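Local coordinates for protein 3-phosphoshikimate 1-carboxyvinyltransferase (Streptomyces sviceus, PDB 7M0O) that probably transfers the enolpyruvyl group of phosphoenolpyruvate to the 5-hydroxyl of shikimate-3-phosphate, the penultimate step towards chorismate, at residues G253-M264 with D292-I303. Numbering follows the deposited sequence.
Sequences GDLGFVDVLRRM and DISDTMPTLAAI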
ATOM      1  N   GLY A 253      -0.803  -8.585   4.249  1.00 12.76           N
ATOM      2  CA  GLY A 253      -1.518  -9.300   5.300  1.00 12.66           C
ATOM      3  C   GLY A 253      -3.037  -9.262   5.177  1.00  9.52           C
ATOM      4  O   GLY A 253      -3.727 -10.164   5.679  1.00 12.72           O
ATOM      5  N   ASP A 254      -3.585  -8.246   4.509  1.00 11.11           N
ATOM      6  CA  ASP A 254      -5.044  -8.165   4.492  1.00  9.09           C
ATOM      7  C   ASP A 254      -5.688  -9.231   3.619  1.00 12.11           C
ATOM      8  O   ASP A 254      -6.914  -9.384   3.693  1.00 12.45           O
ATOM      9  CB  ASP A 254      -5.518  -6.784   4.033  1.00 13.02           C
ATOM     10  CG  ASP A 254      -5.428  -5.740   5.136  1.00 14.29           C
ATOM     11  OD1 ASP A 254      -5.031  -6.086   6.278  1.00 15.07           O
ATOM     12  OD2 ASP A 254      -5.724  -4.566   4.851  1.00 17.56           O
ATOM     13  N   LEU A 255      -4.916  -9.958   2.793  1.00  9.99           N
ATOM     14  CA  LEU A 255      -5.476 -11.160   2.168  1.00 11.35           C
ATOM     15  C   LEU A 255      -6.003 -12.132   3.220  1.00 14.03           C
ATOM     16  O   LEU A 255      -6.938 -12.887   2.945  1.00 12.97           O
ATOM     17  CB  LEU A 255      -4.439 -11.857   1.270  1.00 13.20           C
ATOM     18  CG  LEU A 255      -5.022 -13.013   0.432  1.00 10.87           C
ATOM     19  CD1 LEU A 255      -6.153 -12.515  -0.463  1.00 12.30           C
ATOM     20  CD2 LEU A 255      -3.975 -13.670  -0.443  1.00 15.88           C
ATOM     21  N   GLY A 256      -5.445 -12.114   4.433  1.00 13.08           N
ATOM     22  CA  GLY A 256      -5.957 -12.954   5.513  1.00 10.92           C
ATOM     23  C   GLY A 256      -7.422 -12.723   5.859  1.00 10.83           C
ATOM     24  O   GLY A 256      -8.011 -13.537   6.586  1.00 12.00           O
ATOM     25  N   PHE A 257      -8.024 -11.642   5.371  1.00  9.61           N
ATOM     26  CA  PHE A 257      -9.453 -11.468   5.548  1.00  7.80           C
ATOM     27  C   PHE A 257     -10.229 -12.654   4.977  1.00  8.58           C
ATOM     28  O   PHE A 257     -11.283 -13.024   5.508  1.00  9.86           O
ATOM     29  CB  PHE A 257      -9.890 -10.138   4.917  1.00 11.84           C
ATOM     30  CG  PHE A 257     -11.377  -9.874   4.999  1.00 10.99           C
ATOM     31  CD1 PHE A 257     -11.974  -9.562   6.216  1.00  9.56           C
ATOM     32  CD2 PHE A 257     -12.172  -9.916   3.858  1.00  9.88           C
ATOM     33  CE1 PHE A 257     -13.325  -9.297   6.298  1.00 11.11           C
ATOM     34  CE2 PHE A 257     -13.521  -9.663   3.919  1.00  9.08           C
ATOM     35  CZ  PHE A 257     -14.118  -9.360   5.143  1.00 12.02           C
ATOM     36  N   VAL A 258      -9.729 -13.287   3.905  1.00  9.75           N
ATOM     37  CA  VAL A 258     -10.531 -14.360   3.309  1.00  9.34           C
ATOM     38  C   VAL A 258     -10.560 -15.601   4.192  1.00 11.14           C
ATOM     39  O   VAL A 258     -11.481 -16.413   4.070  1.00 10.16           O
ATOM     40  CB  VAL A 258     -10.071 -14.739   1.883  1.00  8.31           C
ATOM     41  CG1 VAL A 258     -10.076 -13.531   0.960  1.00  8.58           C
ATOM     42  CG2 VAL A 258      -8.702 -15.431   1.888  1.00  9.82           C
ATOM     43  N   ASP A 259      -9.580 -15.766   5.081  1.00 11.73           N
ATOM     44  CA  ASP A 259      -9.620 -16.871   6.031  1.00 13.26           C
ATOM     45  C   ASP A 259     -10.761 -16.692   7.028  1.00 12.70           C
ATOM     46  O   ASP A 259     -11.339 -17.683   7.488  1.00 13.43           O
ATOM     47  CB  ASP A 259      -8.272 -16.986   6.753  1.00 11.62           C
ATOM     48  CG  ASP A 259      -7.131 -17.313   5.806  1.00 19.51           C
ATOM     49  OD1 ASP A 259      -7.345 -18.125   4.886  1.00 22.82           O
ATOM     50  OD2 ASP A 259      -6.018 -16.755   5.973  1.00 25.17           O
ATOM     51  N   VAL A 260     -11.109 -15.437   7.343  1.00 10.77           N
ATOM     52  CA  VAL A 260     -12.300 -15.140   8.143  1.00  9.46           C
ATOM     53  C   VAL A 260     -13.562 -15.516   7.373  1.00  9.30           C
ATOM     54  O   VAL A 260     -14.484 -16.130   7.918  1.00 10.71           O
ATOM     55  CB  VAL A 260     -12.317 -13.656   8.551  1.00  8.68           C
ATOM     56  CG1 VAL A 260     -13.566 -13.353   9.380  1.00 14.32           C
ATOM     57  CG2 VAL A 260     -11.049 -13.292   9.349  1.00 13.30           C
ATOM     58  N   LEU A 261     -13.637 -15.128   6.100  1.00 10.97           N
ATOM     59  CA  LEU A 261     -14.800 -15.498   5.294  1.00  8.35           C
ATOM     60  C   LEU A 261     -14.978 -17.016   5.223  1.00 11.35           C
ATOM     61  O   LEU A 261     -16.107 -17.520   5.302  1.00 10.16           O
ATOM     62  CB  LEU A 261     -14.679 -14.912   3.886  1.00  7.89           C
ATOM     63  CG  LEU A 261     -14.634 -13.383   3.816  1.00 11.10           C
ATOM     64  CD1 LEU A 261     -14.483 -12.941   2.368  1.00 12.44           C
ATOM     65  CD2 LEU A 261     -15.866 -12.733   4.481  1.00 10.74           C
ATOM     66  N   ARG A 262     -13.877 -17.763   5.108  1.00 10.63           N
ATOM     67  CA  ARG A 262     -13.973 -19.220   5.096  1.00  7.97           C
ATOM     68  C   ARG A 262     -14.541 -19.752   6.415  1.00  9.43           C
ATOM     69  O   ARG A 262     -15.382 -20.661   6.417  1.00 11.21           O
ATOM     70  CB  ARG A 262     -12.602 -19.835   4.804  1.00 15.14           C
ATOM     71  CG  ARG A 262     -12.684 -21.343   4.540  1.00 14.09           C
ATOM     72  CD  ARG A 262     -11.316 -22.012   4.544  1.00 16.59           C
ATOM     73  NE  ARG A 262     -10.540 -21.688   3.348  1.00 17.95           N
ATOM     74  CZ  ARG A 262      -9.446 -20.929   3.370  1.00 18.33           C
ATOM     75  NH1 ARG A 262      -9.019 -20.421   4.517  1.00 17.34           N
ATOM     76  NH2 ARG A 262      -8.782 -20.668   2.256  1.00 20.16           N
ATOM     77  N   ARG A 263     -14.102 -19.188   7.549  1.00 10.86           N
ATOM     78  CA  ARG A 263     -14.648 -19.569   8.856  1.00 14.22           C
ATOM     79  C   ARG A 263     -16.144 -19.279   8.973  1.00 11.68           C
ATOM     80  O   ARG A 263     -16.848 -19.926   9.768  1.00 11.60           O
ATOM     81  CB  ARG A 263     -13.907 -18.826   9.974  1.00 14.53           C
ATOM     82  CG  ARG A 263     -12.481 -19.266  10.271  1.00 19.43           C
ATOM     83  CD  ARG A 263     -11.987 -18.589  11.556  1.00 18.19           C
ATOM     84  NE  ARG A 263     -12.803 -19.017  12.688  1.00 19.48           N
ATOM     85  CZ  ARG A 263     -13.138 -18.257  13.729  1.00 15.60           C
ATOM     86  NH1 ARG A 263     -12.708 -16.998  13.840  1.00 14.71           N
ATOM     87  NH2 ARG A 263     -13.891 -18.777  14.680  1.00 16.09           N
ATOM     88  N   MET A 264     -16.646 -18.285   8.243  1.00 10.89           N
ATOM     89  CA  MET A 264     -18.080 -18.035   8.192  1.00  8.60           C
ATOM     90  C   MET A 264     -18.804 -18.982   7.243  1.00 11.56           C
ATOM     91  O   MET A 264     -20.036 -18.955   7.186  1.00 12.83           O
ATOM     92  CB  MET A 264     -18.339 -16.576   7.790  1.00 11.75           C
ATOM     93  CG  MET A 264     -17.625 -15.588   8.703  1.00 13.47           C
ATOM     94  SD  MET A 264     -17.957 -13.858   8.314  1.00 14.25           S
ATOM     95  CE  MET A 264     -19.573 -13.653   9.083  1.00 18.51           C
ATOM     96  N   ASP A 292      -4.112  -7.962  13.363  1.00 13.78           N
ATOM     97  CA  ASP A 292      -3.140  -7.901  12.281  1.00 12.63           C
ATOM     98  C   ASP A 292      -3.767  -7.697  10.906  1.00 12.75           C
ATOM     99  O   ASP A 292      -3.026  -7.593   9.920  1.00 13.71           O
ATOM    100  CB  ASP A 292      -2.288  -9.172  12.282  1.00 12.46           C
ATOM    101  CG  ASP A 292      -1.401  -9.259  13.502  1.00 19.78           C
ATOM    102  OD1 ASP A 292      -0.964  -8.184  13.966  1.00 27.45           O
ATOM    103  OD2 ASP A 292      -1.156 -10.384  13.988  1.00 32.48           O
ATOM    104  N   ILE A 293      -5.099  -7.630  10.811  1.00 12.11           N
ATOM    105  CA  ILE A 293      -5.776  -7.298   9.555  1.00 11.43           C
ATOM    106  C   ILE A 293      -6.809  -6.197   9.804  1.00 11.75           C
ATOM    107  O   ILE A 293      -7.912  -6.223   9.250  1.00 12.96           O
ATOM    108  CB  ILE A 293      -6.425  -8.545   8.908  1.00 13.34           C
ATOM    109  CG1 ILE A 293      -7.324  -9.318   9.885  1.00 13.53           C
ATOM    110  CG2 ILE A 293      -5.344  -9.479   8.347  1.00 10.90           C
ATOM    111  CD1 ILE A 293      -8.245 -10.309   9.169  1.00 12.37           C
ATOM    112  N   SER A 294      -6.453  -5.196  10.615  1.00 11.02           N
ATOM    113  CA  SER A 294      -7.470  -4.310  11.171  1.00 10.25           C
ATOM    114  C   SER A 294      -8.104  -3.361  10.148  1.00  9.95           C
ATOM    115  O   SER A 294      -9.225  -2.897  10.382  1.00 11.77           O
ATOM    116  CB  SER A 294      -6.886  -3.500  12.335  1.00 13.63           C
ATOM    117  OG  SER A 294      -5.804  -2.699  11.921  1.00 17.06           O
ATOM    118  N   ASP A 295      -7.434  -3.056   9.027  1.00  9.64           N
ATOM    119  CA  ASP A 295      -8.078  -2.236   8.000  1.00 11.14           C
ATOM    120  C   ASP A 295      -9.318  -2.915   7.407  1.00 10.31           C
ATOM    121  O   ASP A 295     -10.134  -2.230   6.771  1.00 12.28           O
ATOM    122  CB  ASP A 295      -7.084  -1.904   6.890  1.00 11.13           C
ATOM    123  CG  ASP A 295      -6.066  -0.816   7.308  1.00 19.26           C
ATOM    124  OD1 ASP A 295      -6.273  -0.144   8.338  1.00 17.49           O
ATOM    125  OD2 ASP A 295      -5.054  -0.626   6.607  1.00 26.84           O
ATOM    126  N   THR A 296      -9.461  -4.237   7.572  1.00  9.45           N
ATOM    127  CA  THR A 296     -10.641  -4.965   7.110  1.00  9.61           C
ATOM    128  C   THR A 296     -11.662  -5.216   8.210  1.00 10.76           C
ATOM    129  O   THR A 296     -12.717  -5.816   7.937  1.00  8.71           O
ATOM    130  CB  THR A 296     -10.261  -6.311   6.450  1.00  8.79           C
ATOM    131  OG1 THR A 296      -9.730  -7.245   7.412  1.00 11.17           O
ATOM    132  CG2 THR A 296      -9.268  -6.088   5.327  1.00 12.88           C
ATOM    133  N   MET A 297     -11.413  -4.734   9.432  1.00 11.38           N
ATOM    134  CA  MET A 297     -12.455  -4.793  10.453  1.00 11.38           C
ATOM    135  C   MET A 297     -13.772  -4.190   9.976  1.00  9.44           C
ATOM    136  O   MET A 297     -14.820  -4.824  10.198  1.00  8.86           O
ATOM    137  CB  MET A 297     -11.974  -4.115  11.748  1.00  9.51           C
ATOM    138  CG  MET A 297     -13.068  -4.030  12.829  1.00 11.31           C
ATOM    139  SD  MET A 297     -14.253  -2.677  12.650  1.00 14.02           S
ATOM    140  CE  MET A 297     -13.197  -1.242  12.923  1.00 18.86           C
ATOM    141  N   PRO A 298     -13.810  -3.024   9.310  1.00 11.19           N
ATOM    142  CA  PRO A 298     -15.111  -2.509   8.851  1.00 10.31           C
ATOM    143  C   PRO A 298     -15.742  -3.390   7.795  1.00  9.81           C
ATOM    144  O   PRO A 298     -16.974  -3.470   7.736  1.00 12.11           O
ATOM    145  CB  PRO A 298     -14.783  -1.103   8.312  1.00  7.44           C
ATOM    146  CG  PRO A 298     -13.492  -0.709   9.087  1.00  8.71           C
ATOM    147  CD  PRO A 298     -12.738  -2.014   9.193  1.00 10.92           C
ATOM    148  N   THR A 299     -14.933  -4.062   6.970  1.00  8.59           N
ATOM    149  CA  THR A 299     -15.491  -4.947   5.956  1.00 10.37           C
ATOM    150  C   THR A 299     -16.310  -6.056   6.599  1.00 11.36           C
ATOM    151  O   THR A 299     -17.388  -6.415   6.105  1.00  9.07           O
ATOM    152  CB  THR A 299     -14.366  -5.528   5.093  1.00 10.76           C
ATOM    153  OG1 THR A 299     -13.461  -4.481   4.725  1.00  9.81           O
ATOM    154  CG2 THR A 299     -14.946  -6.156   3.828  1.00 10.74           C
ATOM    155  N   LEU A 300     -15.804  -6.622   7.707  1.00  9.45           N
ATOM    156  CA  LEU A 300     -16.563  -7.639   8.429  1.00  7.81           C
ATOM    157  C   LEU A 300     -17.764  -7.033   9.154  1.00  9.66           C
ATOM    158  O   LEU A 300     -18.848  -7.623   9.168  1.00  9.81           O
ATOM    159  CB  LEU A 300     -15.661  -8.364   9.428  1.00  9.52           C
ATOM    160  CG  LEU A 300     -16.398  -9.430  10.264  1.00 13.93           C
ATOM    161  CD1 LEU A 300     -17.074 -10.449   9.358  1.00 15.51           C
ATOM    162  CD2 LEU A 300     -15.478 -10.149  11.265  1.00 12.08           C
ATOM    163  N   ALA A 301     -17.582  -5.881   9.792  1.00 10.01           N
ATOM    164  CA  ALA A 301     -18.697  -5.264  10.504  1.00  9.46           C
ATOM    165  C   ALA A 301     -19.894  -5.037   9.587  1.00 10.54           C
ATOM    166  O   ALA A 301     -21.045  -5.165  10.020  1.00 11.90           O
ATOM    167  CB  ALA A 301     -18.242  -3.943  11.126  1.00  9.88           C
ATOM    168  N   ALA A 302     -19.645  -4.743   8.315  1.00 10.79           N
ATOM    169  CA  ALA A 302     -20.727  -4.380   7.409  1.00 10.85           C
ATOM    170  C   ALA A 302     -21.502  -5.581   6.860  1.00 11.64           C
ATOM    171  O   ALA A 302     -22.629  -5.390   6.390  1.00 15.57           O
ATOM    172  CB  ALA A 302     -20.174  -3.528   6.263  1.00 17.56           C
ATOM    173  N   ILE A 303     -20.957  -6.804   6.904  1.00 11.26           N
ATOM    174  CA  ILE A 303     -21.724  -8.001   6.526  1.00 11.33           C
ATOM    175  C   ILE A 303     -22.270  -8.745   7.735  1.00 12.32           C
ATOM    176  O   ILE A 303     -23.126  -9.630   7.568  1.00  9.95           O
ATOM    177  CB  ILE A 303     -20.900  -8.968   5.637  1.00 12.07           C
ATOM    178  CG1 ILE A 303     -19.688  -9.519   6.393  1.00 11.61           C
ATOM    179  CG2 ILE A 303     -20.481  -8.261   4.353  1.00 14.22           C
ATOM    180  CD1 ILE A 303     -18.945 -10.637   5.658  1.00 11.26           C
TER
HETATM  181  O   HOH W   1      -2.638  -6.805   7.212  1.00 14.17           O
HETATM  182  O   HOH W   2      -4.760  -4.040   8.140  1.00 15.17           O
HETATM  183  O   HOH W   3      -3.773  -2.158   5.043  1.00 30.22           O
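I293 meets the 253-264 segment with both branches: CG2 lies 3.2 Å from G253 O, while CD1, on the branch set between backbone N and carbonyl carbon (chi1 52°), reaches F257 CA and V260 CG2. Water joins the two segments: one donates to D254 OD1 and D292 O, another donates to D254 OD1 and accepts from D295 N. A third donates to the carboxylates of D254 and D295, whose planes stand 78° apart and whose OD2 atoms are 4.4 Å apart; S224 also bonds D254 OD2. D295 is the predicted proton acceptor, so this wet end adjoins the probable active site. T296 OG1 donates to I293 O at 2.8 Å and rests 3.4 Å from F257 CD1. Helix 297-303 follows; it and helix 257-263, 24° apart, lie among the roughly parallel helices inside the domain's inside-out alpha/beta barrel, the EPSP synthase fold. T299 CG2 packs 3.6 Å from F257 CZ, and L300 CB 4.0 Å from F257 CE1. Cutting this ring back to an alanine is likely to open a gap between T296, T299 and L300. L300 sets CD1 3.7 Å from M264 SD, and I303 CD1 closes on L261 CD2 at 3.9 Å.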